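Local atomic coordinates of uncharacterized protein (Desulfotomaculum acetoxidans, PDB entry 3U4Y), a protein that is of unknown function but folds as a seven-bladed beta-propeller and probably belongs to the lactonase family. Residues Asn180-Pro185 with Ile226-Asp231; Asp88-Pro93 with Ile133-Asn138; Asp186-Phe191 with Glu204-Glu209; Gly232-Val237 with Val245-Gln250; Val43-Thr48 with Gly318-His323. All coordinates share one frame; numbering follows the deposited sequence.

Interaction 1 of 5, residues Asn180-Pro185 with Ile226-Asp231; sequences NITFTP and IVVSRD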
# COMPACT_ATOMS: atom_id res chain seq x y z
N ASN A 180 -8.06 -2.55 -3.39
CA ASN A 180 -7.06 -1.63 -2.85
C ASN A 180 -7.50 -0.17 -3.00
O ASN A 180 -8.24 0.15 -3.92
CB ASN A 180 -5.70 -1.86 -3.52
CG ASN A 180 -4.54 -1.36 -2.67
OD1 ASN A 180 -4.71 -0.95 -1.52
ND2 ASN A 180 -3.35 -1.42 -3.24
N ILE A 181 -7.06 0.70 -2.10
CA ILE A 181 -7.41 2.12 -2.17
C ILE A 181 -6.13 2.92 -2.14
O ILE A 181 -5.15 2.49 -1.54
CB ILE A 181 -8.19 2.62 -0.94
CG1 ILE A 181 -9.28 1.66 -0.53
CG2 ILE A 181 -8.84 3.92 -1.21
CD1 ILE A 181 -9.76 1.99 0.84
N THR A 182 -6.15 4.09 -2.75
CA THR A 182 -5.00 4.99 -2.80
C THR A 182 -5.52 6.42 -2.91
O THR A 182 -6.42 6.69 -3.70
CB THR A 182 -4.11 4.69 -4.02
OG1 THR A 182 -3.41 3.45 -3.84
CG2 THR A 182 -3.10 5.77 -4.18
N PHE A 183 -4.98 7.32 -2.09
CA PHE A 183 -5.39 8.72 -2.14
C PHE A 183 -4.58 9.48 -3.18
O PHE A 183 -3.56 8.99 -3.66
CB PHE A 183 -5.18 9.41 -0.80
CG PHE A 183 -6.30 9.23 0.18
CD1 PHE A 183 -7.40 10.06 0.15
CD2 PHE A 183 -6.23 8.26 1.15
CE1 PHE A 183 -8.43 9.91 1.06
CE2 PHE A 183 -7.26 8.11 2.06
CZ PHE A 183 -8.36 8.94 2.02
N THR A 184 -5.03 10.67 -3.51
CA THR A 184 -4.18 11.59 -4.24
C THR A 184 -3.32 12.30 -3.20
O THR A 184 -3.74 12.46 -2.06
CB THR A 184 -5.02 12.62 -5.01
OG1 THR A 184 -6.02 13.17 -4.14
CG2 THR A 184 -5.68 11.95 -6.20
N PRO A 185 -2.12 12.72 -3.59
CA PRO A 185 -1.18 13.32 -2.66
C PRO A 185 -1.79 14.44 -1.82
O PRO A 185 -1.24 14.76 -0.76
CB PRO A 185 -0.11 13.86 -3.57
CG PRO A 185 -0.14 12.99 -4.74
CD PRO A 185 -1.57 12.68 -4.96
N ILE A 226 -2.67 0.80 -6.98
CA ILE A 226 -2.72 2.11 -7.60
C ILE A 226 -1.57 2.96 -7.12
O ILE A 226 -1.49 3.28 -5.92
CB ILE A 226 -4.00 2.89 -7.19
CG1 ILE A 226 -5.25 2.00 -7.23
CG2 ILE A 226 -4.18 4.11 -8.05
CD1 ILE A 226 -5.24 1.02 -8.35
N VAL A 227 -0.67 3.34 -8.02
CA VAL A 227 0.37 4.32 -7.67
C VAL A 227 0.01 5.64 -8.30
O VAL A 227 -0.33 5.69 -9.49
CB VAL A 227 1.74 3.96 -8.26
CG1 VAL A 227 2.79 4.96 -7.76
CG2 VAL A 227 2.12 2.55 -7.94
N VAL A 228 0.09 6.72 -7.54
CA VAL A 228 -0.11 8.03 -8.15
C VAL A 228 1.02 9.04 -7.92
O VAL A 228 1.40 9.33 -6.78
CB VAL A 228 -1.53 8.63 -7.85
CG1 VAL A 228 -2.32 7.78 -6.84
CG2 VAL A 228 -1.44 10.11 -7.44
N SER A 229 1.57 9.55 -9.02
CA SER A 229 2.62 10.56 -9.05
C SER A 229 2.35 11.78 -8.14
O SER A 229 1.20 12.14 -7.89
CB SER A 229 2.76 11.03 -10.49
OG SER A 229 1.60 11.76 -10.86
N ARG A 230 3.41 12.45 -7.67
CA ARG A 230 3.24 13.41 -6.57
C ARG A 230 2.50 14.71 -6.90
O ARG A 230 2.11 15.45 -5.98
CB ARG A 230 4.56 13.66 -5.83
CG ARG A 230 5.81 13.74 -6.72
CD ARG A 230 7.08 14.03 -5.88
NE ARG A 230 7.97 12.87 -5.72
CZ ARG A 230 8.26 12.28 -4.56
NH1 ARG A 230 9.08 11.24 -4.54
NH2 ARG A 230 7.73 12.72 -3.42
N ASP A 231 2.31 14.99 -8.19
CA ASP A 231 1.48 16.13 -8.63
C ASP A 231 0.03 15.73 -8.86
O ASP A 231 -0.84 16.59 -8.97
CB ASP A 231 2.05 16.78 -9.88
CG ASP A 231 2.00 15.87 -11.09
OD1 ASP A 231 2.10 16.40 -12.23
OD2 ASP A 231 1.87 14.64 -10.90
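T182 meets I226 and V228 in a side-chain contact between two neighbouring, almost parallel inner strands, 180-183 and 226-228, whose axes come no nearer than 7.1 Å, too far for backbone pairing. A hydroxyl bridges the space instead: T182 OG1 donates to I226 O at 2.8 Å, from a position tilted 16° from the carbonyl plane. With chi1 at -71°, OG1 sits beside the backbone N and the methyl CG2 lies anti to that N, which lets one small side chain serve both neighbours. CG2 slides past V228 and meets its CG1 at 3.4 Å. A beta-branched threonine suits this place, since it is compact, favours a strand and is polar on one branch alone. In the seven-bladed propeller each of these strands is the innermost of its own four-stranded blade. A valine here would remove the hydroxyl and would probably leave I226 O without this donor, weakening the polar link between the blades. Further along, V228 CG1 also rests on F183 O. Beyond the strands P185 packs against the start of the 229-231 loop: its CD touches V228 CG2 at 3.6 Å, and its CG lies 3.5 Å from S229 O. The amide of N180 is held elsewhere, with ND2 donating to N276.

Interaction 2 of 5, residues Asp88-Pro93 with Ile133-Asn138; sequences DVDITP and IAISPN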
# COMPACT_ATOMS: atom_id res chain seq x y z
N ASP A 88 -2.30 -4.98 5.20
CA ASP A 88 -1.95 -3.66 4.65
C ASP A 88 -1.59 -2.74 5.82
O ASP A 88 -2.13 -2.89 6.93
CB ASP A 88 -3.05 -3.07 3.73
CG ASP A 88 -2.51 -2.03 2.70
OD1 ASP A 88 -1.27 -1.81 2.63
OD2 ASP A 88 -3.31 -1.42 1.95
N VAL A 89 -0.64 -1.83 5.59
CA VAL A 89 -0.33 -0.77 6.54
C VAL A 89 -0.19 0.55 5.86
O VAL A 89 0.34 0.64 4.75
CB VAL A 89 1.04 -0.94 7.21
CG1 VAL A 89 0.88 -1.13 8.69
CG2 VAL A 89 1.83 -2.06 6.56
N ASP A 90 -0.65 1.58 6.55
CA ASP A 90 -0.30 2.94 6.19
C ASP A 90 0.16 3.66 7.43
O ASP A 90 -0.18 3.26 8.54
CB ASP A 90 -1.49 3.68 5.58
CG ASP A 90 -1.07 4.61 4.45
OD1 ASP A 90 0.06 4.43 3.93
OD2 ASP A 90 -1.87 5.51 4.08
N ILE A 91 0.94 4.71 7.24
CA ILE A 91 1.37 5.58 8.32
C ILE A 91 0.63 6.89 8.18
O ILE A 91 0.32 7.32 7.07
CB ILE A 91 2.86 5.88 8.22
CG1 ILE A 91 3.55 4.75 7.46
CG2 ILE A 91 3.42 6.10 9.60
CD1 ILE A 91 4.71 4.10 8.19
N THR A 92 0.33 7.52 9.31
CA THR A 92 -0.28 8.83 9.29
C THR A 92 0.72 9.77 8.65
O THR A 92 1.91 9.46 8.63
CB THR A 92 -0.57 9.30 10.70
OG1 THR A 92 0.60 9.09 11.50
CG2 THR A 92 -1.71 8.52 11.28
N PRO A 93 0.24 10.92 8.16
CA PRO A 93 1.13 11.75 7.34
C PRO A 93 2.24 12.38 8.19
O PRO A 93 3.31 12.70 7.66
CB PRO A 93 0.20 12.84 6.82
CG PRO A 93 -1.03 12.79 7.69
CD PRO A 93 -0.87 11.72 8.70
N ILE A 133 -6.01 -0.65 3.23
CA ILE A 133 -6.14 0.55 4.06
C ILE A 133 -5.46 1.73 3.39
O ILE A 133 -4.51 1.58 2.60
CB ILE A 133 -5.61 0.34 5.51
CG1 ILE A 133 -6.04 1.49 6.42
CG2 ILE A 133 -4.12 0.24 5.56
CD1 ILE A 133 -5.59 1.31 7.84
N ALA A 134 -5.98 2.91 3.69
CA ALA A 134 -5.42 4.14 3.18
C ALA A 134 -5.72 5.26 4.17
O ALA A 134 -6.86 5.42 4.64
CB ALA A 134 -5.99 4.46 1.82
N ILE A 135 -4.69 6.03 4.50
CA ILE A 135 -4.86 7.20 5.36
C ILE A 135 -4.67 8.49 4.56
O ILE A 135 -3.68 8.63 3.82
CB ILE A 135 -3.88 7.14 6.55
CG1 ILE A 135 -4.03 5.80 7.27
CG2 ILE A 135 -4.10 8.31 7.50
CD1 ILE A 135 -3.00 5.54 8.34
N SER A 136 -5.60 9.43 4.68
CA SER A 136 -5.45 10.68 3.96
C SER A 136 -4.24 11.52 4.41
O SER A 136 -4.01 11.72 5.62
CB SER A 136 -6.72 11.52 4.03
OG SER A 136 -6.99 11.89 5.37
N PRO A 137 -3.47 12.01 3.43
CA PRO A 137 -2.31 12.87 3.69
C PRO A 137 -2.70 14.27 4.18
O PRO A 137 -1.84 14.97 4.67
CB PRO A 137 -1.60 12.91 2.33
CG PRO A 137 -2.18 11.74 1.52
CD PRO A 137 -3.59 11.67 2.00
N ASN A 138 -3.96 14.68 4.08
CA ASN A 138 -4.40 15.97 4.63
C ASN A 138 -3.81 16.25 5.99
O ASN A 138 -3.25 17.32 6.22
CB ASN A 138 -5.92 16.05 4.82
CG ASN A 138 -6.69 15.94 3.53
OD1 ASN A 138 -7.92 15.79 3.54
ND2 ASN A 138 -5.99 16.00 2.41
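D88 and D90 each turn a carboxylate oxygen onto a backbone N-H of the adjacent inner strand, and these two bonds make the tight part of the contact. I133 N donates to D88 OD2 at 3.1 Å, nearly straight at 171°, reaching the oxygen on its anti side but 33° out of the carboxylate plane. Two residues on, I135 N donates to D90 OD2 at 2.9 Å, this time along the anti lone pair. The spacing follows from strand geometry: the N-H groups of alternate residues face the preceding blade, and aspartate is short enough to receive them directly. The isoleucines fill the room between. I133 CG2 lies 3.8 Å from D90 N, while I135 runs past D90 in the opposite direction, placing CD1 3.7 Å from D90 CB. Its CG1 stands beside the backbone N (chi1 -53°), which aims the CD1 end at the backbone of D90. The far end is looser and more exposed. There P93 and P137 lie in the loops just past the strand ends, and P93 CB approaches P137 O at 3.6 Å without a polar bond. Strands 89-91 and 133-135, nearly parallel, are the inner strands of successive propeller blades. I133 and I135 also pack on V99 of strand 97-100, A134 touches F183 of strand 178-183, and I91 reaches A46 of strand 42-47.

Interaction 3 of 5, residues Asp186-Phe191 with Glu204-Glu209; sequences DGNFAF and ETQNPE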
# COMPACT_ATOMS: atom_id res chain seq x y z
N ASP A 186 -2.90 15.01 -2.27
CA ASP A 186 -3.56 16.14 -1.59
C ASP A 186 -4.78 15.74 -0.78
O ASP A 186 -5.37 16.58 -0.10
CB ASP A 186 -3.93 17.25 -2.58
CG ASP A 186 -4.58 16.73 -3.86
OD1 ASP A 186 -3.84 16.42 -4.83
OD2 ASP A 186 -5.83 16.64 -3.91
N GLY A 187 -5.16 14.46 -0.86
CA GLY A 187 -6.23 13.89 -0.06
C GLY A 187 -7.65 14.25 -0.48
O GLY A 187 -8.61 14.10 0.29
N ASN A 188 -7.79 14.73 -1.71
CA ASN A 188 -9.07 15.25 -2.18
C ASN A 188 -9.84 14.24 -3.03
O ASN A 188 -11.04 14.38 -3.25
CB ASN A 188 -8.85 16.53 -2.96
CG ASN A 188 -8.33 17.64 -2.10
OD1 ASN A 188 -8.77 17.82 -0.97
ND2 ASN A 188 -7.37 18.39 -2.63
N PHE A 189 -9.13 13.24 -3.51
CA PHE A 189 -9.75 12.11 -4.16
C PHE A 189 -9.13 10.82 -3.66
O PHE A 189 -7.97 10.81 -3.24
CB PHE A 189 -9.58 12.19 -5.67
CG PHE A 189 -10.08 13.46 -6.25
CD1 PHE A 189 -11.42 13.63 -6.51
CD2 PHE A 189 -9.21 14.49 -6.53
CE1 PHE A 189 -11.89 14.81 -7.04
CE2 PHE A 189 -9.67 15.68 -7.07
CZ PHE A 189 -11.01 15.84 -7.32
N ALA A 190 -9.90 9.75 -3.71
CA ALA A 190 -9.38 8.42 -3.45
C ALA A 190 -9.71 7.56 -4.65
O ALA A 190 -10.71 7.79 -5.30
CB ALA A 190 -9.98 7.85 -2.20
N PHE A 191 -8.87 6.58 -4.94
CA PHE A 191 -9.17 5.62 -5.99
C PHE A 191 -9.33 4.18 -5.49
O PHE A 191 -8.41 3.64 -4.88
CB PHE A 191 -8.06 5.62 -7.02
CG PHE A 191 -7.75 6.97 -7.59
CD1 PHE A 191 -8.64 7.60 -8.46
CD2 PHE A 191 -6.54 7.58 -7.33
CE1 PHE A 191 -8.35 8.83 -9.03
CE2 PHE A 191 -6.23 8.82 -7.89
CZ PHE A 191 -7.14 9.44 -8.74
N GLU A 204 -14.83 11.51 -4.04
CA GLU A 204 -14.63 12.88 -3.61
C GLU A 204 -14.45 12.86 -2.10
O GLU A 204 -15.37 12.52 -1.36
CB GLU A 204 -15.83 13.76 -3.97
CG GLU A 204 -15.73 14.50 -5.31
CD GLU A 204 -15.28 15.97 -5.16
OE1 GLU A 204 -14.96 16.39 -4.02
OE2 GLU A 204 -15.25 16.70 -6.19
N THR A 205 -13.26 13.23 -1.67
CA THR A 205 -12.86 13.07 -0.27
C THR A 205 -12.42 14.38 0.33
O THR A 205 -12.07 14.44 1.51
CB THR A 205 -11.73 12.05 -0.14
OG1 THR A 205 -10.76 12.27 -1.17
CG2 THR A 205 -12.27 10.65 -0.31
N GLN A 206 -12.43 15.44 -0.47
CA GLN A 206 -12.11 16.76 0.06
C GLN A 206 -12.97 17.08 1.28
O GLN A 206 -12.48 17.64 2.25
CB GLN A 206 -12.31 17.84 -0.99
CG GLN A 206 -11.81 19.20 -0.51
CD GLN A 206 -12.12 20.31 -1.48
OE1 GLN A 206 -12.99 20.18 -2.33
NE2 GLN A 206 -11.41 21.42 -1.36
N ASN A 207 -14.26 16.75 1.23
CA ASN A 207 -15.08 16.86 2.43
C ASN A 207 -15.40 15.48 2.91
O ASN A 207 -16.20 14.78 2.29
CB ASN A 207 -16.36 17.63 2.18
CG ASN A 207 -17.09 17.95 3.47
OD1 ASN A 207 -16.96 17.23 4.45
ND2 ASN A 207 -17.84 19.04 3.49
N PRO A 208 -14.76 15.07 4.02
CA PRO A 208 -14.89 13.72 4.58
C PRO A 208 -16.22 13.50 5.28
O PRO A 208 -16.58 12.35 5.51
CB PRO A 208 -13.72 13.64 5.57
CG PRO A 208 -13.46 15.03 5.95
CD PRO A 208 -13.76 15.87 4.74
N GLU A 209 -16.94 14.57 5.61
CA GLU A 209 -18.32 14.45 6.10
C GLU A 209 -19.32 14.21 4.98
O GLU A 209 -20.47 13.87 5.24
CB GLU A 209 -18.75 15.70 6.86
CG GLU A 209 -18.46 15.63 8.33
CD GLU A 209 -18.58 14.23 8.87
OE1 GLU A 209 -17.67 13.82 9.62
OE2 GLU A 209 -19.58 13.53 8.55
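N188 O receives the backbone N-H of T205 at 3.0 Å, with an N-H...O angle of 167° although the donor stands above the carbonyl plane. A weaker, bent bond from Q206 N reaches the same oxygen at 3.3 Å. Together they fasten the mouth of an antiparallel beta hairpin, strands 189-194 and 199-204, which are the second and third strands of a propeller blade. Its last bridge pairs F189 with E204 in non-hydrogen-bonded fashion. Leading into it, G187 takes a positive phi, which glycine adopts easily. The N188 side chain works on both sides of this turn: ND2 makes a weak bond back to D186 OD2, and OD1 lies 3.4 Å from Q206 CG. Chi1 near -66° sets its CG beside the backbone N, and its amide is turned 63° from that of Q206. An alanine in its place would lose the amide and is likely to leave D186 OD2 without that donor and the aliphatic part of Q206 less covered. Inward, small groups fit between the chains, A190 CB meeting T205 CG2 at 4.1 Å. On the face shared by F189 and E204 the two side chains lie alongside each other, and ring atom F189 CE1 comes 3.9 Å from E204 OE2.

Interaction 4 of 5, residues Gly232-Val237 with Val245-Gln250; sequences GSTVYV and VFNFNQ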
# COMPACT_ATOMS: atom_id res chain seq x y z
N GLY A 232 -0.23 14.43 -8.94
CA GLY A 232 -1.59 13.93 -8.91
C GLY A 232 -2.19 13.75 -10.28
O GLY A 232 -3.35 13.40 -10.41
N SER A 233 -1.38 13.97 -11.32
CA SER A 233 -1.89 14.00 -12.68
C SER A 233 -1.67 12.71 -13.44
O SER A 233 -2.22 12.54 -14.53
CB SER A 233 -1.19 15.09 -13.46
OG SER A 233 0.10 14.62 -13.80
N THR A 234 -0.84 11.82 -12.91
CA THR A 234 -0.59 10.53 -13.55
C THR A 234 -0.83 9.35 -12.60
O THR A 234 -0.44 9.40 -11.44
CB THR A 234 0.81 10.47 -14.19
OG1 THR A 234 0.91 11.51 -15.18
CG2 THR A 234 1.03 9.14 -14.87
N VAL A 235 -1.51 8.32 -13.10
CA VAL A 235 -1.98 7.21 -12.28
C VAL A 235 -1.66 5.87 -12.92
O VAL A 235 -2.07 5.61 -14.05
CB VAL A 235 -3.50 7.25 -12.10
CG1 VAL A 235 -3.97 6.02 -11.33
CG2 VAL A 235 -3.91 8.54 -11.40
N TYR A 236 -0.94 5.03 -12.17
CA TYR A 236 -0.46 3.75 -12.67
C TYR A 236 -1.15 2.63 -11.94
O TYR A 236 -1.18 2.61 -10.71
CB TYR A 236 1.04 3.62 -12.45
CG TYR A 236 1.87 4.69 -13.12
CD1 TYR A 236 2.25 4.58 -14.45
CD2 TYR A 236 2.26 5.82 -12.42
CE1 TYR A 236 3.00 5.54 -15.06
CE2 TYR A 236 3.00 6.79 -13.02
CZ TYR A 236 3.38 6.66 -14.34
OH TYR A 236 4.13 7.65 -14.92
N VAL A 237 -1.67 1.68 -12.71
CA VAL A 237 -2.45 0.58 -12.16
C VAL A 237 -1.85 -0.77 -12.51
O VAL A 237 -1.59 -1.06 -13.68
CB VAL A 237 -3.87 0.65 -12.68
CG1 VAL A 237 -4.72 -0.46 -12.08
CG2 VAL A 237 -4.46 2.01 -12.37
N VAL A 245 -1.57 3.15 -17.59
CA VAL A 245 -1.42 4.49 -17.11
C VAL A 245 -2.60 5.38 -17.51
O VAL A 245 -3.07 5.34 -18.65
CB VAL A 245 -0.03 5.08 -17.48
CG1 VAL A 245 0.59 4.27 -18.60
CG2 VAL A 245 -0.13 6.55 -17.81
N PHE A 246 -3.10 6.15 -16.55
CA PHE A 246 -4.12 7.14 -16.83
C PHE A 246 -3.62 8.53 -16.47
O PHE A 246 -2.70 8.68 -15.70
CB PHE A 246 -5.36 6.89 -15.99
CG PHE A 246 -5.94 5.52 -16.14
CD1 PHE A 246 -5.20 4.40 -15.78
CD2 PHE A 246 -7.23 5.36 -16.61
CE1 PHE A 246 -5.74 3.12 -15.90
CE2 PHE A 246 -7.78 4.11 -16.73
CZ PHE A 246 -7.03 2.98 -16.38
N ASN A 247 -4.24 9.54 -17.05
CA ASN A 247 -4.04 10.91 -16.62
C ASN A 247 -5.20 11.27 -15.73
O ASN A 247 -6.31 10.80 -15.96
CB ASN A 247 -4.05 11.84 -17.81
CG ASN A 247 -2.73 11.87 -18.54
OD1 ASN A 247 -2.69 11.70 -19.76
ND2 ASN A 247 -1.64 12.10 -17.81
N PHE A 248 -4.97 12.10 -14.72
CA PHE A 248 -6.06 12.54 -13.88
C PHE A 248 -6.27 14.01 -14.03
O PHE A 248 -5.33 14.77 -14.19
CB PHE A 248 -5.80 12.20 -12.43
CG PHE A 248 -6.99 12.42 -11.53
CD1 PHE A 248 -8.22 11.85 -11.83
CD2 PHE A 248 -6.86 13.15 -10.35
CE1 PHE A 248 -9.30 12.02 -10.99
CE2 PHE A 248 -7.94 13.34 -9.51
CZ PHE A 248 -9.16 12.77 -9.83
N ASN A 249 -7.52 14.41 -14.00
CA ASN A 249 -7.86 15.80 -14.09
C ASN A 249 -8.47 16.26 -12.79
O ASN A 249 -9.60 15.88 -12.44
CB ASN A 249 -8.83 16.03 -15.23
CG ASN A 249 -9.20 17.46 -15.35
OD1 ASN A 249 -9.96 17.99 -14.54
ND2 ASN A 249 -8.62 18.11 -16.34
N GLN A 250 -7.73 17.09 -12.07
CA GLN A 250 -8.05 17.37 -10.69
C GLN A 250 -9.19 18.35 -10.47
O GLN A 250 -9.60 18.55 -9.33
CB GLN A 250 -6.80 17.80 -9.94
CG GLN A 250 -6.17 16.66 -9.16
CD GLN A 250 -4.67 16.68 -9.23
OE1 GLN A 250 -4.09 16.88 -10.30
NE2 GLN A 250 -4.01 16.49 -8.08
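S233 O is gripped by two groups from the opposite strand. F248 N donates to it at 2.8 Å, standing well above the carbonyl plane, and N247 ND2 adds a straight but long and weak bond of 3.4 Å. The CA-H of N247 also leans on this oxygen. Further along, V235 and F246 form a hydrogen-bonded antiparallel pair: F246 N donates to V235 O at 2.8 Å in the carbonyl plane, and V235 N donates in turn to F246 O at 2.9 Å. These bonds knit strands 234-238 and 242-249 into a beta hairpin, the second and third strands of a four-stranded propeller blade. T234, Y236, V245 and N247 occupy one face; there V245 CB lies 3.8 Å from Y236 CD1, the two side chains running alongside each other. V235 and F246 share the other face, where V235 packs on I226 and F246 stacks edge-to-face with F257, within the blade. Chi1 of -56° puts the F246 ring beside its own backbone N, with V235 O at the ring edge and V237 CG2 3.9 Å from CE1. At the open end of the hairpin, in the loop before strand 234-238, G232 has a positive phi, and a side chain there would run into Q250. G232 O meets the edge of the F248 ring, 3.5 Å from CD2, and that ring makes edge-to-face stacks with F189 and F191 of the preceding blade.

Interaction 5 of 5, residues Val43-Thr48 with Gly318-His323; sequences VDTAIT and GIAICH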
# COMPACT_ATOMS: atom_id res chain seq x y z
N VAL A 43 3.85 -9.65 5.50
CA VAL A 43 2.89 -9.26 4.47
C VAL A 43 3.27 -7.94 3.78
O VAL A 43 3.75 -7.96 2.65
CB VAL A 43 1.43 -9.21 5.01
CG1 VAL A 43 0.46 -8.94 3.88
CG2 VAL A 43 1.06 -10.54 5.69
N ASP A 44 3.05 -6.81 4.44
CA ASP A 44 3.25 -5.49 3.81
C ASP A 44 4.25 -4.63 4.60
O ASP A 44 4.66 -5.00 5.70
CB ASP A 44 1.91 -4.75 3.64
CG ASP A 44 1.95 -3.66 2.57
OD1 ASP A 44 1.27 -2.61 2.73
OD2 ASP A 44 2.65 -3.86 1.55
N THR A 45 4.64 -3.49 4.01
CA THR A 45 5.53 -2.50 4.64
C THR A 45 5.10 -1.08 4.36
O THR A 45 4.54 -0.77 3.30
CB THR A 45 6.97 -2.55 4.09
OG1 THR A 45 6.97 -3.01 2.73
CG2 THR A 45 7.84 -3.43 4.91
N ALA A 46 5.41 -0.21 5.31
CA ALA A 46 5.33 1.23 5.08
C ALA A 46 6.70 1.79 5.37
O ALA A 46 7.53 1.09 5.94
CB ALA A 46 4.30 1.86 5.97
N ILE A 47 6.94 3.02 4.95
CA ILE A 47 8.17 3.75 5.22
C ILE A 47 7.81 5.17 5.64
O ILE A 47 6.71 5.63 5.39
CB ILE A 47 9.11 3.78 4.00
CG1 ILE A 47 10.53 4.07 4.43
CG2 ILE A 47 8.68 4.81 3.02
CD1 ILE A 47 11.53 3.74 3.37
N THR A 48 8.74 5.85 6.27
CA THR A 48 8.41 7.13 6.90
C THR A 48 8.71 8.36 5.98
O THR A 48 9.53 8.25 5.06
CB THR A 48 9.01 7.11 8.36
OG1 THR A 48 7.95 7.16 9.33
CG2 THR A 48 10.09 8.19 8.62
N GLY A 318 4.42 -6.95 0.06
CA GLY A 318 4.44 -5.52 -0.16
C GLY A 318 5.80 -4.99 -0.59
O GLY A 318 6.81 -5.71 -0.57
N ILE A 319 5.81 -3.72 -0.98
CA ILE A 319 7.02 -3.04 -1.42
C ILE A 319 6.86 -1.56 -1.18
O ILE A 319 5.77 -1.01 -1.39
CB ILE A 319 7.30 -3.30 -2.90
CG1 ILE A 319 8.33 -2.31 -3.44
CG2 ILE A 319 6.03 -3.18 -3.72
CD1 ILE A 319 8.84 -2.71 -4.82
N ALA A 320 7.94 -0.92 -0.75
CA ALA A 320 7.96 0.52 -0.48
C ALA A 320 9.26 1.12 -0.93
O ALA A 320 10.31 0.50 -0.83
CB ALA A 320 7.75 0.79 0.99
N ILE A 321 9.20 2.35 -1.42
CA ILE A 321 10.41 3.02 -1.83
C ILE A 321 10.58 4.32 -1.05
O ILE A 321 9.61 4.89 -0.57
CB ILE A 321 10.42 3.23 -3.35
CG1 ILE A 321 10.30 1.87 -4.05
CG2 ILE A 321 11.66 3.95 -3.79
CD1 ILE A 321 10.87 1.83 -5.45
N CYS A 322 11.82 4.75 -0.89
CA CYS A 322 12.12 5.94 -0.11
C CYS A 322 11.64 7.19 -0.84
O CYS A 322 11.97 7.40 -2.01
CB CYS A 322 13.63 6.03 0.12
SG CYS A 322 14.06 7.37 1.22
N HIS A 323 10.86 8.02 -0.14
CA HIS A 323 10.35 9.26 -0.73
C HIS A 323 10.39 10.36 0.30
O HIS A 323 9.48 10.48 1.11
CB HIS A 323 8.89 9.10 -1.20
CG HIS A 323 8.73 8.24 -2.41
ND1 HIS A 323 7.65 7.39 -2.58
CD2 HIS A 323 9.48 8.11 -3.53
CE1 HIS A 323 7.77 6.76 -3.73
NE2 HIS A 323 8.87 7.18 -4.33
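V43 O opens the contact by accepting the backbone N-H of G318 at 2.9 Å, an essentially straight bond of 179° that lies in the carbonyl plane. It is the single hydrogen bond between these segments, and it sits beside the closest approach of the two backbones, D44 with G318, just before strand 319-321. D44 follows. With CG anti to the backbone N (chi1 -158°), its carboxylate end comes near G318, with OD2 close to the CA; a side chain on G318 would collide with that oxygen, so glycine suits the position. T45 points toward the other strand, but its OG1 stays 4.0 Å from I319 N, too far for a hydrogen bond. A46 points away from this contact, and its methyl packs against I91. I47 then carries the apolar end. Its CG1 branch is anti to the backbone N (chi1 -159°) and extends across to C322, so that I47 CD1 lies 4.5 Å from C322 CB. I47 CG2 touches I321 O at 3.7 Å, and I47 CB lies 4.5 Å from A320 CB. A small alanine suits the place, letting I47 CB approach its methyl. Strand 319-321 comes from the C-terminal end of the chain yet pairs with strand 11-16 near the N terminus, so it completes the blade that closes the propeller ring, the so-called Velcro closure. C322 is joined by a disulfide to C51, just beyond strand 42-47. The chemistry therefore divides in two: a precise backbone bond at one end, and hydrophobic packing beside a covalent cross-link at the other, which together tie the closing blade to the next one.

From the N terminus, interaction 5 opens first, at 43-48, and closes last, at 318-323, so its loop encloses every other contact and ties the closing blade to its neighbour. Inside it, interaction 2 joins 88-93 to 133-138, linking two successive inner strands. After it closes, interaction 1 opens at 180-185 and ends at 226-231, bridging the next pair of inner strands; interaction 3, a hairpin within a single blade, nests inside it. Interaction 4, the hairpin of the following blade, comes in series afterwards. None cross. Interactions 1, 2 and 5 thus join blades around the central axis, while 3 and 4 build outward and meet through F189, F191 and F248.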